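Local coordinates for ASCH domain-containing protein (Pyrococcus horikoshii, PDB 2Z0T) that is of unknown function but, carrying an ASCH domain of the PUA clan, probably binds RNA or a related nucleotide ligand, at residues Gly18-Lys21 with Ile22-Arg25; Gln33-Pro36 with Gly37-Ile40; Val76-Ile79 with Glu80-Val83; Val85-Phe89 with Tyr90-Arg94. One frame throughout, in Å; residues are numbered along the deposited sequence.

Contact 1 (Gly18-Lys21 with Ile22-Arg25); sequences GKKK and IEGR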
loop_
_atom_site.group_PDB
_atom_site.type_symbol
_atom_site.label_atom_id
_atom_site.label_comp_id
_atom_site.label_asym_id
_atom_site.label_seq_id
_atom_site.Cartn_x
_atom_site.Cartn_y
_atom_site.Cartn_z
ATOM N N GLY A 18 0.900 -12.401 6.769
ATOM C CA GLY A 18 -0.316 -11.849 7.341
ATOM C C GLY A 18 -0.133 -10.643 8.245
ATOM O O GLY A 18 -1.092 -10.197 8.880
ATOM N N LYS A 19 1.084 -10.111 8.305
ATOM C CA LYS A 19 1.362 -8.943 9.138
ATOM C C LYS A 19 1.005 -7.660 8.395
ATOM O O LYS A 19 0.352 -6.776 8.945
ATOM C CB LYS A 19 2.836 -8.912 9.541
ATOM C CG LYS A 19 3.264 -10.087 10.398
ATOM C CD LYS A 19 4.728 -9.969 10.790
ATOM C CE LYS A 19 5.188 -11.172 11.599
ATOM N NZ LYS A 19 6.636 -11.085 11.944
ATOM N N LYS A 20 1.449 -7.555 7.147
ATOM C CA LYS A 20 1.148 -6.384 6.329
ATOM C C LYS A 20 -0.161 -6.683 5.600
ATOM O O LYS A 20 -0.192 -7.468 4.652
ATOM C CB LYS A 20 2.283 -6.130 5.333
ATOM C CG LYS A 20 2.057 -4.956 4.392
ATOM C CD LYS A 20 3.342 -4.605 3.650
ATOM C CE LYS A 20 3.101 -3.615 2.517
ATOM N NZ LYS A 20 2.500 -2.328 2.971
ATOM N N LYS A 21 -1.244 -6.062 6.056
ATOM C CA LYS A 21 -2.558 -6.289 5.466
ATOM C C LYS A 21 -3.014 -5.142 4.578
ATOM O O LYS A 21 -4.064 -5.221 3.940
ATOM C CB LYS A 21 -3.593 -6.503 6.575
ATOM C CG LYS A 21 -3.266 -7.649 7.527
ATOM C CD LYS A 21 -4.319 -7.785 8.621
ATOM C CE LYS A 21 -5.690 -8.122 8.039
ATOM N NZ LYS A 21 -5.670 -9.397 7.266
ATOM N N ILE A 22 -2.215 -4.081 4.544
ATOM C CA ILE A 22 -2.526 -2.893 3.765
ATOM C C ILE A 22 -1.337 -2.477 2.911
ATOM O O ILE A 22 -0.195 -2.522 3.369
ATOM C CB ILE A 22 -2.857 -1.697 4.695
ATOM C CG1 ILE A 22 -4.010 -2.059 5.635
ATOM C CG2 ILE A 22 -3.178 -0.456 3.863
ATOM C CD1 ILE A 22 -5.320 -2.366 4.926
ATOM N N GLU A 23 -1.603 -2.078 1.671
ATOM C CA GLU A 23 -0.541 -1.595 0.802
ATOM C C GLU A 23 -0.856 -0.133 0.519
ATOM O O GLU A 23 -1.902 0.187 -0.045
ATOM C CB GLU A 23 -0.481 -2.370 -0.514
ATOM C CG GLU A 23 0.469 -1.752 -1.557
ATOM C CD GLU A 23 1.918 -1.648 -1.084
ATOM O OE1 GLU A 23 2.222 -2.092 0.043
ATOM O OE2 GLU A 23 2.758 -1.120 -1.845
ATOM N N GLY A 24 0.047 0.748 0.934
ATOM C CA GLY A 24 -0.149 2.168 0.710
ATOM C C GLY A 24 0.530 2.590 -0.576
ATOM O O GLY A 24 1.653 2.171 -0.854
ATOM N N ARG A 25 -0.156 3.418 -1.356
ATOM C CA ARG A 25 0.350 3.907 -2.633
ATOM C C ARG A 25 -0.175 5.313 -2.873
ATOM O O ARG A 25 -1.070 5.780 -2.168
ATOM C CB ARG A 25 -0.168 3.026 -3.775
ATOM C CG ARG A 25 0.332 1.606 -3.761
ATOM C CD ARG A 25 1.649 1.490 -4.488
ATOM N NE ARG A 25 2.296 0.226 -4.166
ATOM C CZ ARG A 25 3.158 -0.397 -4.958
ATOM N NH1 ARG A 25 3.481 0.122 -6.136
ATOM N NH2 ARG A 25 3.692 -1.544 -4.564
#
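K20 and K21 carry the backbone out of an irregular turn into I22 and E23, where it becomes extended as strand 22-26, and the K20 side chain reaches forward past I22 O to cross E23 obliquely. Its CG stands anti to the backbone N (chi1 178°), and the chain stays extended until a bend at chi4 (59°) brings the ammonium group round to two oxygens. K20 NZ donates a hydrogen bond to I22 O at 2.7 Å, in the carbonyl plane with a C=O...N angle of 149°. K20 NZ also forms a salt bridge with E23 OE1 at 3.0 Å, although as a hydrogen bond this one is weak. The other carboxylate oxygen belongs to R25, which grips it side-on: R25 NE is 2.7 Å from E23 OE2, on the anti lone pair, and R25 NH2 is 2.9 Å from the same E23 OE2. Further out, K20 NZ bonds V72 O and packs in a cation-pi contact with Y11, while R25 NH2 bonds G6 O. The spacing of G18, K20, E23 and R25 matches the G-x-K-x-x-E-x-R signature of ASCH domains, with G18 in a Schellman motif closing helix 9-16. Because each oxygen of E23 answers a different cation, the carboxylate is probably restrained in its rotation, and the buried charges of the signature are held as one lysine-glutamate-arginine network.

Contact 2 (Gln33-Pro36 with Gly37-Ile40); sequences QIKP and GDII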
loop_
_atom_site.group_PDB
_atom_site.type_symbol
_atom_site.label_atom_id
_atom_site.label_comp_id
_atom_site.label_asym_id
_atom_site.label_seq_id
_atom_site.Cartn_x
_atom_site.Cartn_y
_atom_site.Cartn_z
ATOM N N GLN A 33 -7.985 3.117 -10.723
ATOM C CA GLN A 33 -8.847 2.223 -11.481
ATOM C C GLN A 33 -9.006 0.881 -10.788
ATOM O O GLN A 33 -9.551 -0.063 -11.357
ATOM C CB GLN A 33 -8.289 2.038 -12.892
ATOM C CG GLN A 33 -6.845 1.599 -12.951
ATOM C CD GLN A 33 -6.242 1.794 -14.332
ATOM O OE1 GLN A 33 -6.803 1.355 -15.337
ATOM N NE2 GLN A 33 -5.090 2.450 -14.386
ATOM N N ILE A 34 -8.540 0.815 -9.546
ATOM C CA ILE A 34 -8.607 -0.411 -8.757
ATOM C C ILE A 34 -9.835 -0.433 -7.852
ATOM O O ILE A 34 -10.196 0.580 -7.254
ATOM C CB ILE A 34 -7.345 -0.555 -7.881
ATOM C CG1 ILE A 34 -6.099 -0.538 -8.771
ATOM C CG2 ILE A 34 -7.419 -1.839 -7.058
ATOM C CD1 ILE A 34 -4.791 -0.653 -7.994
ATOM N N LYS A 35 -10.479 -1.590 -7.757
ATOM C CA LYS A 35 -11.656 -1.723 -6.910
ATOM C C LYS A 35 -11.668 -3.091 -6.239
ATOM O O LYS A 35 -11.024 -4.026 -6.719
ATOM C CB LYS A 35 -12.931 -1.539 -7.739
ATOM C CG LYS A 35 -13.132 -2.576 -8.842
ATOM C CD LYS A 35 -14.376 -2.255 -9.660
ATOM C CE LYS A 35 -14.593 -3.267 -10.770
ATOM N NZ LYS A 35 -13.439 -3.304 -11.709
ATOM N N PRO A 36 -12.382 -3.221 -5.107
ATOM C CA PRO A 36 -12.441 -4.508 -4.417
ATOM C C PRO A 36 -12.881 -5.583 -5.409
ATOM O O PRO A 36 -13.786 -5.360 -6.215
ATOM C CB PRO A 36 -13.472 -4.258 -3.315
ATOM C CG PRO A 36 -13.227 -2.828 -2.969
ATOM C CD PRO A 36 -13.100 -2.184 -4.344
ATOM N N GLY A 37 -12.227 -6.738 -5.357
ATOM C CA GLY A 37 -12.554 -7.811 -6.279
ATOM C C GLY A 37 -11.436 -7.988 -7.292
ATOM O O GLY A 37 -11.291 -9.054 -7.893
ATOM N N ASP A 38 -10.647 -6.935 -7.489
ATOM C CA ASP A 38 -9.524 -6.983 -8.423
ATOM C C ASP A 38 -8.377 -7.773 -7.815
ATOM O O ASP A 38 -8.369 -8.060 -6.620
ATOM C CB ASP A 38 -9.009 -5.576 -8.745
ATOM C CG ASP A 38 -9.952 -4.787 -9.620
ATOM O OD1 ASP A 38 -10.933 -5.369 -10.128
ATOM O OD2 ASP A 38 -9.699 -3.576 -9.806
ATOM N N ILE A 39 -7.402 -8.102 -8.651
ATOM C CA ILE A 39 -6.226 -8.839 -8.225
ATOM C C ILE A 39 -4.975 -8.017 -8.516
ATOM O O ILE A 39 -4.899 -7.330 -9.537
ATOM C CB ILE A 39 -6.099 -10.183 -8.984
ATOM C CG1 ILE A 39 -7.276 -11.094 -8.634
ATOM C CG2 ILE A 39 -4.765 -10.850 -8.656
ATOM C CD1 ILE A 39 -7.405 -11.386 -7.152
ATOM N N ILE A 40 -4.003 -8.074 -7.613
ATOM C CA ILE A 40 -2.749 -7.366 -7.831
ATOM C C ILE A 40 -1.607 -8.371 -7.887
ATOM O O ILE A 40 -1.469 -9.221 -7.007
ATOM C CB ILE A 40 -2.456 -6.331 -6.721
ATOM C CG1 ILE A 40 -3.489 -5.201 -6.775
ATOM C CG2 ILE A 40 -1.051 -5.750 -6.908
ATOM C CD1 ILE A 40 -3.339 -4.181 -5.661
HETATM O O HOH W 1 -10.987 -2.345 -11.699
#
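K35 and D38 are the first and last residues of a type II beta turn that leads into strand 39-42, and they bond each other twice. D38 N gives the turn its backbone bond, 3.0 Å to K35 O with an N-H...O angle of 156°. In return the D38 side chain folds back over the turn, CG beside its own backbone N (chi1 -72°), so that D38 OD2 takes K35 N at 3.0 Å. That donor arrives from above the carboxylate plane, 59° out of it. G37 adopts a positive phi in which a side chain would run into P36 O. This is the close-packed part, and D38 is buried in it: its OD2 also accepts from W3 NE1, and its OD1 from the amino group of M1, which ties the turn to W3 of strand 2-5 and to the chain's N-terminus. I34 and I40 share the inner side, their CD1 atoms 4.5 Å apart, each packing on M5. An alanine in place of D38 would probably leave K35 N and the W3 indole N-H without their carboxylate acceptor and free the start of the turn to move. The outer side is looser. K35 is exposed; its side chain crosses that of D38 at about a right angle, and its ammonium group makes only a long salt bridge, K35 NZ to D38 OD1 at 3.6 Å. A water bridges the two residues, accepting from K35 NZ at 2.6 Å and donating to D38 OD2 at 2.6 Å and to Q33 O at 2.7 Å.

Contact 3 (Val76-Ile79 with Glu80-Val83); sequences VKSI and EEGV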
loop_
_atom_site.group_PDB
_atom_site.type_symbol
_atom_site.label_atom_id
_atom_site.label_comp_id
_atom_site.label_asym_id
_atom_site.label_seq_id
_atom_site.Cartn_x
_atom_site.Cartn_y
_atom_site.Cartn_z
ATOM N N VAL A 76 7.824 -0.510 11.983
ATOM C CA VAL A 76 8.044 0.928 12.105
ATOM C C VAL A 76 7.340 1.429 13.365
ATOM O O VAL A 76 6.127 1.290 13.513
ATOM C CB VAL A 76 7.523 1.673 10.861
ATOM C CG1 VAL A 76 7.821 3.158 10.977
ATOM C CG2 VAL A 76 8.183 1.103 9.614
ATOM N N LYS A 77 8.119 2.019 14.267
ATOM C CA LYS A 77 7.610 2.497 15.549
ATOM C C LYS A 77 6.831 3.809 15.580
ATOM O O LYS A 77 5.972 3.991 16.443
ATOM C CB LYS A 77 8.768 2.579 16.546
ATOM C CG LYS A 77 9.528 1.272 16.715
ATOM C CD LYS A 77 10.662 1.413 17.721
ATOM C CE LYS A 77 11.433 0.110 17.872
ATOM N NZ LYS A 77 12.533 0.228 18.869
ATOM N N SER A 78 7.117 4.726 14.665
ATOM C CA SER A 78 6.402 5.995 14.677
ATOM C C SER A 78 5.834 6.391 13.325
ATOM O O SER A 78 6.289 5.920 12.282
ATOM C CB SER A 78 7.320 7.113 15.173
ATOM O OG SER A 78 8.290 7.439 14.196
ATOM N N ILE A 79 4.837 7.268 13.361
ATOM C CA ILE A 79 4.191 7.765 12.154
ATOM C C ILE A 79 5.197 8.584 11.355
ATOM O O ILE A 79 5.178 8.577 10.127
ATOM C CB ILE A 79 2.976 8.657 12.507
ATOM C CG1 ILE A 79 1.966 7.858 13.335
ATOM C CG2 ILE A 79 2.320 9.180 11.237
ATOM C CD1 ILE A 79 1.390 6.650 12.618
ATOM N N GLU A 80 6.077 9.292 12.059
ATOM C CA GLU A 80 7.095 10.108 11.404
ATOM C C GLU A 80 8.002 9.202 10.580
ATOM O O GLU A 80 8.322 9.507 9.431
ATOM C CB GLU A 80 7.931 10.870 12.439
ATOM C CG GLU A 80 7.120 11.750 13.380
ATOM C CD GLU A 80 6.317 10.947 14.388
ATOM O OE1 GLU A 80 6.934 10.240 15.214
ATOM O OE2 GLU A 80 5.069 11.021 14.356
ATOM N N GLU A 81 8.416 8.088 11.176
ATOM C CA GLU A 81 9.268 7.129 10.487
ATOM C C GLU A 81 8.504 6.575 9.289
ATOM O O GLU A 81 9.064 6.402 8.205
ATOM C CB GLU A 81 9.649 5.987 11.430
ATOM C CG GLU A 81 10.518 6.406 12.604
ATOM C CD GLU A 81 10.687 5.294 13.622
ATOM O OE1 GLU A 81 11.172 4.205 13.243
ATOM O OE2 GLU A 81 10.332 5.507 14.802
ATOM N N GLY A 82 7.219 6.299 9.498
ATOM C CA GLY A 82 6.392 5.777 8.423
ATOM C C GLY A 82 6.386 6.715 7.232
ATOM O O GLY A 82 6.588 6.290 6.094
ATOM N N VAL A 83 6.153 7.999 7.485
ATOM C CA VAL A 83 6.135 8.984 6.411
ATOM C C VAL A 83 7.477 9.012 5.677
ATOM O O VAL A 83 7.520 9.183 4.457
ATOM C CB VAL A 83 5.811 10.399 6.950
ATOM C CG1 VAL A 83 5.883 11.417 5.822
ATOM C CG2 VAL A 83 4.419 10.411 7.575
HETATM O O HOH W 2 3.896 8.169 15.860
#
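S78 and E81 meet through the serine hydroxyl, whose placement follows from its first torsion. With chi1 at 72°, S78 OG sits between the backbone N and the carbonyl carbon and faces the first turn of the helix. There it accepts from E81 N at 3.1 Å, with an N-H...O angle of 159°, and donates to E81 OE2 at 2.9 Å. The E81 side chain makes this second bond possible: CG lies beside its own backbone N, and the chain then runs extended back over the serine, so that OE2 is reached on its anti side, somewhat out of the carboxylate plane. S78 is thus the N-cap of helix 79-87, the residue whose side chain supplies an acceptor to an amide of the first turn. The main-chain helical bonds start at the cap residue itself, G82 N to S78 O at 3.0 Å, then V83 N to I79 O at 2.9 Å. A valine in place of S78 would probably leave E81 N without its capping acceptor and the E81 carboxylate without the hydroxyl that steadies it. V76 packs against the base of E81: the two side chains slide past each other in opposite directions, and the methyl V76 CG1, anti to the backbone N (chi1 -177°), touches E81 CB at 3.4 Å. E80 bends at chi2 instead, curling its carboxylate back until OE1 is 3.2 Å from S78 CB. On the side turned to helix 60-67, I79 CG2 approaches V83 CG2 at 4.4 Å, and both residues also pack on K61.

Contact 4 (Val85-Phe89 with Tyr90-Arg94); sequences VYRQF and YDEER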
loop_
_atom_site.group_PDB
_atom_site.type_symbol
_atom_site.label_atom_id
_atom_site.label_comp_id
_atom_site.label_asym_id
_atom_site.label_seq_id
_atom_site.Cartn_x
_atom_site.Cartn_y
_atom_site.Cartn_z
ATOM N N VAL A 85 9.476 6.526 5.186
ATOM C CA VAL A 85 9.522 5.358 4.315
ATOM C C VAL A 85 8.921 5.708 2.958
ATOM O O VAL A 85 9.518 5.436 1.914
ATOM C CB VAL A 85 8.736 4.171 4.920
ATOM C CG1 VAL A 85 8.724 2.997 3.943
ATOM C CG2 VAL A 85 9.363 3.749 6.241
ATOM N N TYR A 86 7.739 6.320 2.974
ATOM C CA TYR A 86 7.065 6.696 1.738
ATOM C C TYR A 86 7.773 7.809 0.977
ATOM O O TYR A 86 7.731 7.845 -0.253
ATOM C CB TYR A 86 5.616 7.113 2.029
ATOM C CG TYR A 86 4.718 5.949 2.364
ATOM C CD1 TYR A 86 4.470 4.944 1.427
ATOM C CD2 TYR A 86 4.134 5.834 3.623
ATOM C CE1 TYR A 86 3.663 3.854 1.737
ATOM C CE2 TYR A 86 3.326 4.748 3.944
ATOM C CZ TYR A 86 3.096 3.763 2.998
ATOM O OH TYR A 86 2.311 2.686 3.321
ATOM N N ARG A 87 8.432 8.709 1.700
ATOM C CA ARG A 87 9.122 9.816 1.054
ATOM C C ARG A 87 10.261 9.334 0.161
ATOM O O ARG A 87 10.683 10.036 -0.756
ATOM C CB ARG A 87 9.655 10.802 2.095
ATOM C CG ARG A 87 9.994 12.164 1.502
ATOM C CD ARG A 87 8.760 12.781 0.853
ATOM N NE ARG A 87 7.742 13.105 1.846
ATOM C CZ ARG A 87 6.434 13.101 1.613
ATOM N NH1 ARG A 87 5.968 12.781 0.414
ATOM N NH2 ARG A 87 5.590 13.424 2.583
ATOM N N GLN A 88 10.755 8.130 0.426
ATOM C CA GLN A 88 11.831 7.576 -0.383
ATOM C C GLN A 88 11.284 7.193 -1.755
ATOM O O GLN A 88 12.023 7.139 -2.738
ATOM C CB GLN A 88 12.429 6.346 0.304
ATOM C CG GLN A 88 12.889 6.608 1.730
ATOM C CD GLN A 88 13.784 7.830 1.838
ATOM O OE1 GLN A 88 14.832 7.907 1.192
ATOM N NE2 GLN A 88 13.373 8.796 2.656
ATOM N N PHE A 89 9.978 6.943 -1.811
ATOM C CA PHE A 89 9.311 6.556 -3.052
ATOM C C PHE A 89 8.523 7.691 -3.694
ATOM O O PHE A 89 8.525 7.847 -4.915
ATOM C CB PHE A 89 8.312 5.420 -2.801
ATOM C CG PHE A 89 8.915 4.181 -2.215
ATOM C CD1 PHE A 89 9.834 3.426 -2.935
ATOM C CD2 PHE A 89 8.526 3.740 -0.954
ATOM C CE1 PHE A 89 10.356 2.248 -2.408
ATOM C CE2 PHE A 89 9.041 2.566 -0.417
ATOM C CZ PHE A 89 9.957 1.818 -1.146
ATOM N N TYR A 90 7.841 8.474 -2.863
ATOM C CA TYR A 90 6.981 9.541 -3.358
ATOM C C TYR A 90 7.260 10.921 -2.780
ATOM O O TYR A 90 7.308 11.096 -1.563
ATOM C CB TYR A 90 5.526 9.169 -3.064
ATOM C CG TYR A 90 5.216 7.707 -3.313
ATOM C CD1 TYR A 90 5.233 7.182 -4.602
ATOM C CD2 TYR A 90 4.920 6.846 -2.254
ATOM C CE1 TYR A 90 4.963 5.837 -4.838
ATOM C CE2 TYR A 90 4.647 5.493 -2.480
ATOM C CZ TYR A 90 4.674 4.999 -3.774
ATOM O OH TYR A 90 4.435 3.662 -4.007
ATOM N N ASP A 91 7.409 11.902 -3.664
ATOM C CA ASP A 91 7.671 13.273 -3.240
ATOM C C ASP A 91 6.388 13.950 -2.776
ATOM O O ASP A 91 5.282 13.530 -3.125
ATOM C CB ASP A 91 8.285 14.088 -4.378
ATOM C CG ASP A 91 7.460 14.036 -5.642
ATOM O OD1 ASP A 91 7.653 13.091 -6.433
ATOM O OD2 ASP A 91 6.609 14.930 -5.838
ATOM N N GLU A 92 6.553 15.015 -2.002
ATOM C CA GLU A 92 5.430 15.766 -1.460
ATOM C C GLU A 92 4.512 16.367 -2.523
ATOM O O GLU A 92 3.300 16.441 -2.324
ATOM C CB GLU A 92 5.959 16.863 -0.539
ATOM C CG GLU A 92 6.883 16.331 0.546
ATOM C CD GLU A 92 7.579 17.436 1.315
ATOM O OE1 GLU A 92 6.906 18.137 2.098
ATOM O OE2 GLU A 92 8.801 17.604 1.127
ATOM N N GLU A 93 5.070 16.801 -3.648
ATOM C CA GLU A 93 4.236 17.377 -4.698
ATOM C C GLU A 93 3.234 16.356 -5.233
ATOM O O GLU A 93 2.065 16.678 -5.451
ATOM C CB GLU A 93 5.098 17.913 -5.842
ATOM C CG GLU A 93 5.756 19.251 -5.540
ATOM C CD GLU A 93 4.741 20.350 -5.268
ATOM O OE1 GLU A 93 3.853 20.565 -6.121
ATOM O OE2 GLU A 93 4.833 21.001 -4.206
ATOM N N ARG A 94 3.688 15.122 -5.441
ATOM C CA ARG A 94 2.808 14.068 -5.939
ATOM C C ARG A 94 1.767 13.700 -4.886
ATOM O O ARG A 94 0.603 13.462 -5.210
ATOM C CB ARG A 94 3.624 12.829 -6.327
ATOM C CG ARG A 94 4.416 12.991 -7.617
ATOM C CD ARG A 94 5.511 11.937 -7.738
ATOM N NE ARG A 94 4.995 10.589 -7.948
ATOM C CZ ARG A 94 5.727 9.483 -7.827
ATOM N NH1 ARG A 94 7.007 9.565 -7.486
ATOM N NH2 ARG A 94 5.183 8.296 -8.061
#
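Y90 presents one ring face to F89 and part of its edge to Y86. F89 CB stands over the centre of that face, 3.6 Å from the ring centroid and 7° off the normal, a CH-pi contact between neighbours in sequence. The phenyl group leads away, so the two rings meet only obliquely, with centroids 5.9 Å apart. At the Y90 edge, Y86 CD1 lies in the ring plane, 3.9 Å from Y90 CE2, and the guanidinium carbon of R94 is also in plane. F60 of helix 60-67 stacks on the Y86 ring and meets the Y90 ring nearly parallel. The R87 guanidinium has E92 CG over one face, 3.4 Å from R87 CZ, while Y90 O lies at its edge, somewhat out of its plane, and accepts from R87 NH1 at 2.9 Å. Two bends, at chi2 (59°) and chi3 (67°), fold the arginine back to reach that carbonyl; its NH2 goes on to a salt bridge with E95. Main-chain bonds settle the path between the helices: Y86 O accepts from F89 N and Y90 N, the latter at 2.7 Å. The D91 side chain caps helix 92-98, OD2 accepting from R94 N at 3.0 Å. Two carbonyls of the link have definite donors, Y86 O two amides and Y90 O the R87 guanidinium, which probably holds the turn, while F89 CB and F60 confine the Y90 ring.

In the fold
Contacts 1 and 4 are the pair that touch: R25 CD lies 3.6 Å from Y90 OH, and G24 CA lies 3.6 Å from Y86 OH, so two tyrosine hydroxyls of 85-94 pack on strand 22-26, which carries the glutamate and arginine of the signature, a region likely to line the ligand cleft of ASCH domains. Contacts 3 and 4 share helix 79-87, capped in the first and left in the second, with centres 14 Å apart. Contact 2 feeds another strand of the sheet that contact 1 enters; their nearest atoms are about 6 Å apart. It sits across the chain's centre from contact 3, centres 27 Å apart, and from contact 4, 23 Å.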